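Local coordinates for uncharacterized protein (PDB 6AR7) that is of unknown function but may be related to lysozyme inhibitors of the LprI type, at residues 37-42 / 46-51. Sequence-based numbering, arbitrary orientation.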
loop_
_atom_site.group_PDB
_atom_site.type_symbol
_atom_site.label_atom_id
_atom_site.label_comp_id
_atom_site.label_asym_id
_atom_site.label_seq_id
_atom_site.Cartn_x
_atom_site.Cartn_y
_atom_site.Cartn_z
ATOM N N ARG A 37 -12.295 -11.428 24.895
ATOM C CA ARG A 37 -12.786 -12.786 25.120
ATOM C C ARG A 37 -13.618 -13.277 23.943
ATOM O O ARG A 37 -13.545 -14.440 23.545
ATOM C CB ARG A 37 -13.623 -12.796 26.402
ATOM C CG ARG A 37 -13.431 -13.969 27.327
ATOM C CD ARG A 37 -14.017 -13.657 28.714
ATOM N NE ARG A 37 -15.424 -13.242 28.679
ATOM C CZ ARG A 37 -15.861 -12.009 28.932
ATOM N NH1 ARG A 37 -15.002 -11.041 29.243
ATOM N NH2 ARG A 37 -17.160 -11.742 28.878
ATOM N N ASP A 38 -14.432 -12.391 23.378
ATOM C CA ASP A 38 -15.332 -12.784 22.301
ATOM C C ASP A 38 -14.684 -12.658 20.930
ATOM O O ASP A 38 -15.374 -12.793 19.918
ATOM C CB ASP A 38 -16.642 -11.966 22.376
ATOM C CG ASP A 38 -16.428 -10.457 22.140
ATOM O OD1 ASP A 38 -15.273 -9.995 22.221
ATOM O OD2 ASP A 38 -17.419 -9.723 21.927
ATOM N N ARG A 39 -13.362 -12.439 20.872
ATOM C CA ARG A 39 -12.650 -12.329 19.602
ATOM C C ARG A 39 -11.458 -13.280 19.522
ATOM O O ARG A 39 -10.581 -13.082 18.677
ATOM C CB ARG A 39 -12.189 -10.883 19.356
ATOM C CG ARG A 39 -13.334 -9.879 19.122
ATOM C CD ARG A 39 -14.038 -10.090 17.776
ATOM N NE ARG A 39 -15.160 -9.165 17.583
ATOM C CZ ARG A 39 -15.033 -7.938 17.079
ATOM N NH1 ARG A 39 -13.831 -7.491 16.718
ATOM N NH2 ARG A 39 -16.101 -7.152 16.940
ATOM N N SER A 40 -11.404 -14.301 20.386
ATOM C CA SER A 40 -10.244 -15.185 20.435
ATOM C C SER A 40 -10.181 -16.139 19.248
ATOM O O SER A 40 -9.087 -16.576 18.869
ATOM C CB SER A 40 -10.247 -15.959 21.746
ATOM O OG SER A 40 -11.423 -16.735 21.843
ATOM N N SER A 41 -11.321 -16.459 18.638
ATOM C CA SER A 41 -11.323 -17.344 17.479
ATOM C C SER A 41 -10.606 -16.681 16.306
ATOM O O SER A 41 -10.412 -15.462 16.277
ATOM C CB SER A 41 -12.759 -17.698 17.067
ATOM O OG SER A 41 -13.359 -16.620 16.332
ATOM N N THR A 42 -10.227 -17.504 15.316
ATOM C CA THR A 42 -9.590 -16.973 14.113
ATOM C C THR A 42 -10.492 -15.975 13.402
ATOM O O THR A 42 -10.020 -14.941 12.912
ATOM C CB THR A 42 -9.223 -18.106 13.157
ATOM O OG1 THR A 42 -8.212 -18.916 13.758
ATOM C CG2 THR A 42 -8.698 -17.531 11.825
ATOM N N ILE A 46 -9.542 -11.951 12.792
ATOM C CA ILE A 46 -9.647 -11.363 11.463
ATOM C C ILE A 46 -10.654 -10.225 11.475
ATOM O O ILE A 46 -10.468 -9.199 10.803
ATOM C CB ILE A 46 -10.005 -12.465 10.439
ATOM C CG1 ILE A 46 -8.801 -13.399 10.263
ATOM C CG2 ILE A 46 -10.419 -11.867 9.084
ATOM C CD1 ILE A 46 -9.061 -14.610 9.390
ATOM N N GLN A 47 -11.727 -10.379 12.254
ATOM C CA GLN A 47 -12.695 -9.298 12.362
ATOM C C GLN A 47 -12.078 -8.069 13.025
ATOM O O GLN A 47 -12.363 -6.939 12.622
ATOM C CB GLN A 47 -13.936 -9.754 13.131
ATOM C CG GLN A 47 -15.073 -8.747 13.050
ATOM C CD GLN A 47 -16.267 -9.132 13.910
ATOM O OE1 GLN A 47 -16.409 -10.281 14.330
ATOM N NE2 GLN A 47 -17.131 -8.163 14.178
ATOM N N CYS A 48 -11.259 -8.259 14.062
ATOM C CA CYS A 48 -10.571 -7.099 14.632
ATOM C C CYS A 48 -9.741 -6.392 13.566
ATOM O O CYS A 48 -9.753 -5.157 13.473
ATOM C CB CYS A 48 -9.682 -7.510 15.790
ATOM S SG CYS A 48 -10.507 -8.041 17.310
HETATM N N MSE A 49 -9.040 -7.160 12.733
HETATM C CA MSE A 49 -8.176 -6.563 11.726
HETATM C C MSE A 49 -9.000 -5.880 10.667
HETATM O O MSE A 49 -8.631 -4.805 10.200
HETATM C CB MSE A 49 -7.260 -7.632 11.106
HETATM C CG MSE A 49 -6.442 -8.320 12.166
HETATM SE SE MSE A 49 -5.576 -10.007 11.525
HETATM C CE MSE A 49 -4.441 -9.021 10.311
ATOM N N ASP A 50 -10.125 -6.504 10.291
ATOM C CA ASP A 50 -10.999 -5.880 9.306
ATOM C C ASP A 50 -11.592 -4.574 9.842
ATOM O O ASP A 50 -11.739 -3.602 9.091
ATOM C CB ASP A 50 -12.103 -6.857 8.880
ATOM C CG ASP A 50 -11.583 -7.991 7.979
ATOM O OD1 ASP A 50 -10.497 -7.848 7.372
ATOM O OD2 ASP A 50 -12.269 -9.028 7.874
ATOM N N GLU A 51 -11.930 -4.526 11.131
ATOM C CA GLU A 51 -12.439 -3.282 11.712
ATOM C C GLU A 51 -11.357 -2.200 11.716
ATOM O O GLU A 51 -11.635 -1.030 11.432
ATOM C CB GLU A 51 -12.957 -3.542 13.130
ATOM C CG GLU A 51 -14.338 -4.211 13.159
ATOM C CD GLU A 51 -14.642 -4.901 14.474
ATOM O OE1 GLU A 51 -13.777 -4.885 15.373
ATOM O OE2 GLU A 51 -15.753 -5.473 14.606
#
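Arg39 reaches from the loop after helix 25-34 onto helix 42-70 and meets Glu51 in a salt bridge, their side chains coming from opposite directions. OE2 of Glu51 accepts NH2 of Arg39 at 2.9 Å through its syn lone pair; the bond is bent (134°), the oxygen being tilted from the guanidinium plane. The other oxygen, OE1, lies in that plane at the edge and takes NH1, whose position is less certain.

The Gln47 amide stacks over one guanidinium face, the two planes 23° apart, with Gln47 CD over the centre, 3.5 Å above the plane. NE2 of Gln47 also makes a weak hydrogen bond to OE2 of Glu51, so this oxygen has two donors. Bent at chi2 (-70°), the arginine chain passes along Cys48, with Arg39 CG 3.8 Å from Cys48 SG. That sulfur is in the disulfide to Cys33, which ties helix 25-34 to helix 42-70, the two helices the loop connects, in this largely helical protein.

At the start of helix 42-70, Ser41 is the N-cap, its OG bonded to Gly44 N. The first-turn bond runs from Ile46 N to Thr42 O (3.0 Å), while Thr42 CG2 and Ile46 CD1 pack side by side, both residues also touching helix 107-136.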